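Local coordinates for protein putative glutathione S-transferase (Sinorhizobium meliloti, PDB 4MDC) that probably transfers glutathione to electrophilic substrates, as a homodimeric member of the glutathione S-transferase family, at residues Val202-Gly207 with Val244-Asp249; Ala195-Ile200 with Glu219-Leu224; Leu26-Met31 with Leu234-Arg239. All blocks are in the same frame, centred on the assembly; numbering follows the deposited sequence.

Contact 1 (Val202-Gly207 with Val244-Asp249)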
# COMPACT_ATOMS: atom_id res chain seq x y z
N VAL B 202 11.72 -13.43 6.61
CA VAL B 202 11.29 -14.31 5.50
C VAL B 202 12.49 -14.63 4.58
O VAL B 202 12.74 -15.80 4.20
CB VAL B 202 10.13 -13.69 4.72
CG1 VAL B 202 9.81 -14.40 3.43
CG2 VAL B 202 8.87 -13.63 5.60
N LEU B 203 13.18 -13.56 4.16
CA LEU B 203 14.35 -13.70 3.33
C LEU B 203 15.41 -14.54 4.04
O LEU B 203 16.08 -15.35 3.39
CB LEU B 203 14.89 -12.35 2.90
CG LEU B 203 13.88 -11.64 1.99
CD1 LEU B 203 14.30 -10.18 1.76
CD2 LEU B 203 13.74 -12.34 0.67
N ASP B 204 15.57 -14.33 5.36
CA ASP B 204 16.60 -15.05 6.11
C ASP B 204 16.25 -16.49 6.24
O ASP B 204 17.16 -17.36 6.11
CB ASP B 204 16.82 -14.40 7.47
CG ASP B 204 18.16 -14.84 8.12
OD1 ASP B 204 19.20 -14.85 7.44
OD2 ASP B 204 18.07 -15.19 9.32
N TYR B 205 14.98 -16.83 6.44
CA TYR B 205 14.53 -18.25 6.45
C TYR B 205 15.02 -18.94 5.17
O TYR B 205 15.52 -20.10 5.18
CB TYR B 205 13.01 -18.30 6.44
CG TYR B 205 12.44 -19.69 6.61
CD1 TYR B 205 12.38 -20.58 5.55
CD2 TYR B 205 11.91 -20.09 7.85
CE1 TYR B 205 11.80 -21.86 5.73
CE2 TYR B 205 11.37 -21.35 8.05
CZ TYR B 205 11.35 -22.23 6.99
OH TYR B 205 10.79 -23.47 7.17
N LEU B 206 14.89 -18.25 4.06
CA LEU B 206 15.27 -18.79 2.75
C LEU B 206 16.79 -18.73 2.44
O LEU B 206 17.20 -19.15 1.37
CB LEU B 206 14.49 -18.05 1.66
CG LEU B 206 12.98 -18.34 1.62
CD1 LEU B 206 12.28 -17.35 0.71
CD2 LEU B 206 12.73 -19.77 1.14
N GLY B 207 17.56 -18.14 3.35
CA GLY B 207 19.00 -18.02 3.18
C GLY B 207 19.43 -17.02 2.13
O GLY B 207 20.51 -17.13 1.58
N VAL B 244 17.44 -22.02 6.49
CA VAL B 244 18.90 -21.95 6.63
C VAL B 244 19.30 -22.24 8.10
O VAL B 244 18.54 -21.96 9.02
CB VAL B 244 19.41 -20.57 6.14
CG1 VAL B 244 19.17 -19.46 7.14
CG2 VAL B 244 20.85 -20.63 5.72
N SER B 245 20.47 -22.85 8.30
CA SER B 245 20.85 -23.40 9.61
C SER B 245 20.90 -22.34 10.72
O SER B 245 20.54 -22.63 11.84
CB SER B 245 22.18 -24.20 9.54
OG SER B 245 23.23 -23.32 9.19
N HIS B 246 21.30 -21.09 10.39
CA HIS B 246 21.37 -20.03 11.40
C HIS B 246 20.02 -19.34 11.70
O HIS B 246 19.96 -18.41 12.53
CB HIS B 246 22.37 -18.94 10.99
CG HIS B 246 21.93 -18.13 9.81
ND1 HIS B 246 22.42 -18.34 8.54
CD2 HIS B 246 21.07 -17.07 9.71
CE1 HIS B 246 21.88 -17.47 7.70
NE2 HIS B 246 21.05 -16.70 8.39
N TYR B 247 18.96 -19.78 11.03
CA TYR B 247 17.68 -19.04 11.09
C TYR B 247 17.19 -18.74 12.50
O TYR B 247 16.78 -17.60 12.81
CB TYR B 247 16.59 -19.81 10.32
CG TYR B 247 15.22 -19.17 10.44
CD1 TYR B 247 14.95 -17.91 9.89
CD2 TYR B 247 14.23 -19.80 11.16
CE1 TYR B 247 13.70 -17.32 10.07
CE2 TYR B 247 12.96 -19.27 11.28
CZ TYR B 247 12.71 -17.99 10.76
OH TYR B 247 11.47 -17.52 10.94
N ALA B 248 17.17 -19.77 13.35
CA ALA B 248 16.66 -19.62 14.69
C ALA B 248 17.73 -19.20 15.71
O ALA B 248 17.41 -19.05 16.89
CB ALA B 248 15.97 -20.90 15.15
N ASP B 249 18.98 -19.06 15.29
CA ASP B 249 20.13 -18.83 16.20
C ASP B 249 20.19 -17.36 16.62
O ASP B 249 20.21 -16.48 15.76
CB ASP B 249 21.39 -19.24 15.44
CG ASP B 249 22.64 -19.36 16.31
OD1 ASP B 249 22.62 -18.94 17.48
OD2 ASP B 249 23.66 -19.89 15.77
O HOH W 1 16.16 -14.99 11.25

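Contact 2 (Ala195-Ile200 with Glu219-Leu224)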
# COMPACT_ATOMS: atom_id res chain seq x y z
N ALA B 195 8.12 -4.10 10.85
CA ALA B 195 7.92 -4.39 9.42
C ALA B 195 9.21 -4.84 8.72
O ALA B 195 9.17 -5.79 7.93
CB ALA B 195 7.41 -3.12 8.74
N ALA B 196 10.31 -4.16 9.01
CA ALA B 196 11.58 -4.54 8.42
C ALA B 196 11.96 -5.94 8.90
O ALA B 196 12.35 -6.78 8.12
CB ALA B 196 12.67 -3.56 8.82
N ALA B 197 11.80 -6.17 10.18
CA ALA B 197 12.21 -7.45 10.75
C ALA B 197 11.39 -8.56 10.17
O ALA B 197 11.86 -9.67 9.98
CB ALA B 197 12.11 -7.42 12.25
N ALA B 198 10.12 -8.28 9.97
CA ALA B 198 9.26 -9.28 9.38
C ALA B 198 9.71 -9.68 7.96
O ALA B 198 9.79 -10.82 7.65
CB ALA B 198 7.84 -8.79 9.36
N ALA B 199 10.02 -8.68 7.14
CA ALA B 199 10.48 -8.89 5.76
C ALA B 199 11.85 -9.59 5.75
O ALA B 199 12.00 -10.62 5.07
CB ALA B 199 10.57 -7.58 5.01
N ILE B 200 12.76 -9.12 6.62
CA ILE B 200 14.06 -9.76 6.70
C ILE B 200 13.95 -11.22 7.16
O ILE B 200 14.72 -12.06 6.65
CB ILE B 200 14.99 -9.02 7.70
CG1 ILE B 200 15.41 -7.69 7.11
CG2 ILE B 200 16.19 -9.84 8.10
CD1 ILE B 200 15.96 -7.69 5.77
N GLU B 219 23.45 -6.16 13.37
CA GLU B 219 23.39 -5.79 14.77
C GLU B 219 21.95 -5.43 15.14
O GLU B 219 21.43 -5.83 16.20
CB GLU B 219 24.37 -4.64 15.07
CG GLU B 219 24.36 -4.17 16.54
CD GLU B 219 23.17 -3.27 16.94
OE1 GLU B 219 22.67 -2.48 16.09
OE2 GLU B 219 22.70 -3.33 18.12
N TRP B 220 21.30 -4.63 14.28
CA TRP B 220 19.91 -4.26 14.49
C TRP B 220 18.96 -5.47 14.49
O TRP B 220 18.05 -5.61 15.37
CB TRP B 220 19.50 -3.14 13.48
CG TRP B 220 18.03 -2.98 13.37
CD1 TRP B 220 17.22 -2.10 14.05
CD2 TRP B 220 17.15 -3.76 12.54
NE1 TRP B 220 15.92 -2.32 13.74
CE2 TRP B 220 15.84 -3.32 12.79
CE3 TRP B 220 17.35 -4.76 11.59
CZ2 TRP B 220 14.75 -3.85 12.13
CZ3 TRP B 220 16.30 -5.29 10.95
CH2 TRP B 220 14.99 -4.89 11.25
N TYR B 221 19.16 -6.41 13.53
CA TYR B 221 18.29 -7.57 13.44
C TYR B 221 18.44 -8.53 14.62
O TYR B 221 17.47 -9.12 15.10
CB TYR B 221 18.49 -8.31 12.14
CG TYR B 221 17.55 -9.47 11.94
CD1 TYR B 221 16.17 -9.29 11.85
CD2 TYR B 221 18.04 -10.78 11.85
CE1 TYR B 221 15.31 -10.37 11.65
CE2 TYR B 221 17.16 -11.85 11.67
CZ TYR B 221 15.80 -11.63 11.60
OH TYR B 221 14.93 -12.68 11.37
N GLN B 222 19.66 -8.64 15.11
CA GLN B 222 19.91 -9.44 16.29
C GLN B 222 19.09 -8.93 17.47
O GLN B 222 18.55 -9.74 18.22
CB GLN B 222 21.41 -9.51 16.59
CG GLN B 222 21.81 -10.77 17.30
CD GLN B 222 21.64 -10.57 18.77
OE1 GLN B 222 21.55 -9.41 19.24
NE2 GLN B 222 21.57 -11.66 19.52
N ARG B 223 18.93 -7.62 17.61
CA ARG B 223 18.07 -7.05 18.62
C ARG B 223 16.62 -7.39 18.40
O ARG B 223 15.94 -7.73 19.37
CB ARG B 223 18.15 -5.51 18.71
CG ARG B 223 19.40 -4.93 19.35
CD ARG B 223 19.26 -3.39 19.39
NE ARG B 223 19.98 -2.75 18.29
CZ ARG B 223 19.55 -1.70 17.59
NH1 ARG B 223 18.31 -1.16 17.80
NH2 ARG B 223 20.33 -1.20 16.64
N LEU B 224 16.11 -7.28 17.18
CA LEU B 224 14.70 -7.63 16.96
C LEU B 224 14.44 -9.15 17.14
O LEU B 224 13.45 -9.55 17.78
CB LEU B 224 14.26 -7.26 15.58
CG LEU B 224 13.72 -5.83 15.40
CD1 LEU B 224 12.37 -5.63 16.09
CD2 LEU B 224 14.71 -4.79 15.92

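Contact 3 (Leu26-Met31 with Leu234-Arg239)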
# COMPACT_ATOMS: atom_id res chain seq x y z
N LEU B 26 -6.45 -14.69 12.76
CA LEU B 26 -5.62 -14.11 11.73
C LEU B 26 -5.36 -15.13 10.59
O LEU B 26 -4.75 -16.13 10.83
CB LEU B 26 -4.31 -13.61 12.30
CG LEU B 26 -3.43 -12.86 11.31
CD1 LEU B 26 -3.99 -11.44 11.16
CD2 LEU B 26 -1.98 -12.77 11.78
N TYR B 27 -5.86 -14.84 9.40
CA TYR B 27 -5.57 -15.59 8.20
C TYR B 27 -4.24 -15.10 7.69
O TYR B 27 -4.06 -13.92 7.50
CB TYR B 27 -6.70 -15.38 7.14
CG TYR B 27 -8.02 -15.92 7.64
CD1 TYR B 27 -8.86 -15.18 8.41
CD2 TYR B 27 -8.34 -17.27 7.44
CE1 TYR B 27 -10.03 -15.70 8.92
CE2 TYR B 27 -9.53 -17.78 7.91
CZ TYR B 27 -10.35 -17.01 8.67
OH TYR B 27 -11.52 -17.51 9.16
N HIS B 28 -3.30 -16.00 7.50
CA HIS B 28 -1.92 -15.59 7.27
C HIS B 28 -1.18 -16.68 6.49
O HIS B 28 -1.69 -17.77 6.28
CB HIS B 28 -1.23 -15.39 8.61
CG HIS B 28 -0.80 -16.67 9.24
ND1 HIS B 28 0.51 -17.05 9.32
CD2 HIS B 28 -1.52 -17.74 9.69
CE1 HIS B 28 0.60 -18.25 9.85
NE2 HIS B 28 -0.62 -18.70 10.08
N HIS B 29 0.04 -16.36 6.09
CA HIS B 29 1.00 -17.33 5.61
C HIS B 29 2.36 -17.04 6.24
O HIS B 29 2.80 -15.90 6.35
CB HIS B 29 1.12 -17.33 4.07
CG HIS B 29 1.84 -18.55 3.55
ND1 HIS B 29 3.21 -18.66 3.53
CD2 HIS B 29 1.37 -19.74 3.10
CE1 HIS B 29 3.57 -19.86 3.07
NE2 HIS B 29 2.47 -20.53 2.80
N PRO B 30 3.10 -18.09 6.61
CA PRO B 30 4.37 -17.87 7.26
C PRO B 30 5.36 -17.04 6.42
O PRO B 30 6.23 -16.39 7.00
CB PRO B 30 4.91 -19.32 7.42
CG PRO B 30 3.69 -20.15 7.47
CD PRO B 30 2.63 -19.49 6.69
N MSE B 31 5.29 -17.15 5.08
CA MSE B 31 6.24 -16.55 4.17
C MSE B 31 5.72 -15.20 3.65
O MSE B 31 6.24 -14.67 2.67
CB MSE B 31 6.65 -17.44 3.02
CG MSE B 31 7.36 -18.70 3.59
SE MSE B 31 9.22 -18.27 4.11
CE MSE B 31 9.08 -18.01 6.07
N LEU B 234 10.61 -17.70 14.96
CA LEU B 234 11.83 -18.49 14.85
C LEU B 234 11.54 -20.00 15.02
O LEU B 234 12.32 -20.80 14.52
CB LEU B 234 12.85 -18.06 15.87
CG LEU B 234 13.32 -16.58 15.76
CD1 LEU B 234 14.40 -16.37 16.79
CD2 LEU B 234 13.83 -16.22 14.39
N ALA B 235 10.43 -20.32 15.68
CA ALA B 235 10.03 -21.74 15.91
C ALA B 235 9.28 -22.30 14.72
O ALA B 235 9.29 -23.48 14.48
CB ALA B 235 9.18 -21.86 17.17
N GLU B 236 8.72 -21.39 13.92
CA GLU B 236 7.84 -21.69 12.81
C GLU B 236 8.58 -22.42 11.69
O GLU B 236 9.73 -22.09 11.39
CB GLU B 236 7.38 -20.36 12.18
CG GLU B 236 6.26 -20.52 11.24
CD GLU B 236 5.45 -19.28 11.16
OE1 GLU B 236 5.94 -18.28 10.55
OE2 GLU B 236 4.35 -19.37 11.72
N ARG B 237 7.91 -23.36 11.04
CA ARG B 237 8.47 -23.96 9.86
C ARG B 237 7.45 -23.94 8.74
O ARG B 237 6.24 -24.08 8.97
CB ARG B 237 8.93 -25.41 10.18
CG ARG B 237 10.11 -25.52 11.16
CD ARG B 237 11.40 -24.94 10.60
NE ARG B 237 12.52 -25.00 11.55
CZ ARG B 237 12.81 -24.07 12.47
NH1 ARG B 237 12.11 -22.93 12.58
NH2 ARG B 237 13.86 -24.28 13.28
N VAL B 238 7.94 -23.82 7.53
CA VAL B 238 7.13 -23.82 6.35
C VAL B 238 7.10 -25.21 5.77
O VAL B 238 8.18 -25.82 5.59
CB VAL B 238 7.72 -22.84 5.32
CG1 VAL B 238 6.93 -22.85 4.03
CG2 VAL B 238 7.76 -21.45 5.93
N ARG B 239 5.91 -25.70 5.43
CA ARG B 239 5.75 -27.05 4.89
C ARG B 239 6.64 -27.23 3.66
O ARG B 239 6.56 -26.47 2.73
CB ARG B 239 4.25 -27.33 4.61
CG ARG B 239 3.94 -28.73 4.14
CD ARG B 239 2.49 -29.14 4.53
NE ARG B 239 1.98 -30.30 3.80
CZ ARG B 239 2.45 -31.52 3.98
NH1 ARG B 239 3.45 -31.72 4.82
NH2 ARG B 239 1.94 -32.53 3.30

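Contact 1 (Val202-Gly207 with Val244-Asp249)
Asp204, near the end of helix 191-205, and His246 meet through a nearly straight hydrogen bond: His246 NE2 donates to Asp204 OD1 at 2.8 Å with an N-H...O angle of 167°. OD1 lies in the plane of the imidazole and is met on its syn side, though from 23° out of the carboxylate plane. The same oxygen also accepts from Trp211 NE1, while Asp204 OD2 accepts a hydrogen bond from a water 2.7 Å away, which also donates to Tyr247 O, so both carboxylate oxygens are engaged. The helix ends in a Schellman motif, with Gly207 at positive phi, and the C-terminal tail of this GST fold folds back over that end in two type I turns, Val244-Tyr247 and His246-Asp249. Tyr205 O, in the last turn, accepts from Val244 N at 3.0 Å. The two tyrosines form an edge-to-face (T-shaped) pair: the CD2 edge of Tyr205 points at the face of Tyr247, ring centroids 5.0 Å apart and planes at 70°. Their hydroxyls lead elsewhere, that of Tyr205 to Val241 O and Val238 N, that of Tyr247 to Leu233 O and Arg36 NH1.

Contact 2 (Ala195-Ile200 with Glu219-Leu224)
Within the all-helical C-terminal domain of the glutathione S-transferase fold, helix 191-205 and helix 215-225 pack almost at right angles, their local axes 96° apart and 10.3 Å at closest approach. Two alanines and an isoleucine face two aromatics and a leucine. Ala196, Ala197 and Ile200 supply the surface of the first helix, and Trp220, Tyr221 and Leu224 lean on it from the second.

The methyl CG2 of Ile200 sits over the centre of the Tyr221 ring, 3.8 Å from the centroid and 13° off the ring normal, a well-formed CH-pi contact. CG2 is placed there because it lies trans to the backbone N of Ile200, while CG1 lies beside the backbone N, trans to the carbonyl carbon. The tyrosine ring itself is carried across by a chi1 of -176°, and on Tyr221 and Ile200 alike Trp211 packs from outside the pair.

Trp220 works with the far corner of its indole. CH2 comes within 3.6 Å of Ala196 CB and meets the backbone N of Ala197 edge-on, in the ring plane. At the other end of the indole, NE1 is satisfied by Asp193 OD1. Leu224 fills in beside it: its CG is 3.9 Å from Ala197 CB, while its CD2 rests on a face of the Trp220 ring, towards the rim.

Leu174 of helix 167-180 touches both Ile200 and Trp220. No hydrogen bond passes between the two segments, and every residue that touches is buried, an apolar packing of near-perpendicular helices typical of the GST C-terminal helical domain.

Contact 3 (Leu26-Met31 with Leu234-Arg239)
Val238, Pro30 and Glu236 have the most surface buried where the tail after helix 231-235 lies against the loop that leaves strand 25-28. The valine presents its CG2 methyl to both neighbours on that loop. It stands 3.9 Å from Pro30 CB and 3.6 Å from CG of Met31, a selenomethionine in this crystal. The Met31 chain, bent at chi2 (-78°) and again at chi3, curls round the same methyl and brings its terminal CE to 3.7 Å from Val238 CG2. One valine branch is thus touched by both CG and CE of a single side chain.

Glu236 crosses Pro30 at about a right angle. With CG trans to the backbone N (chi1 -167°) and the chain extended beyond it, the carboxylate reaches the CB side of the proline ring, OE1 lying 3.5 Å from Pro30 CB. That is packing against carbon, and the charge is met elsewhere: OE1 forms a salt bridge with Arg36 NH2 and OE2 one with Arg39 NH1. Two arginines therefore hold the carboxylate beside Pro30 and would be expected to stabilise its negative charge.

The loop is braced from within as well. His29 ND1 accepts from Met31 N at 3.0 Å, and Pro30 CD lies over one face of that imidazole, toward its rim. Arg237, pointing away from the loop, turns its NH1 back on its own chain, donating to Leu234 O and Glu236 O.

Helix 33-44 supplies both arginines, Glu53 of strand 50-53 touches His29 and Pro30, and Val202 and Tyr205 of helix 191-205 pack on Met31, so the contact lies where the N-terminal sheet domain meets the helical C-terminal domain.

From the N terminus, the chain first meets contact 3 at Leu26-Met31, whose partner arrives only after 202 intervening residues, bringing the tail beyond helix 231-235 back to the N-terminal domain. Inside that long loop, helix 191-205 supplies Ala195-Ile200 to contact 2 and Val202-Gly207 to contact 1. Contact 2 closes first, over 18 residues at helix 215-225, and is nested within contact 3. Contact 1 closes last, at Val244-Asp249, and crosses both. It also touches both: Asp204 packs on Tyr221 of contact 2, and Tyr247 O packs against Leu234 CD2 of contact 3. Contacts 2 and 3 do not touch, their centres about 17 Å apart.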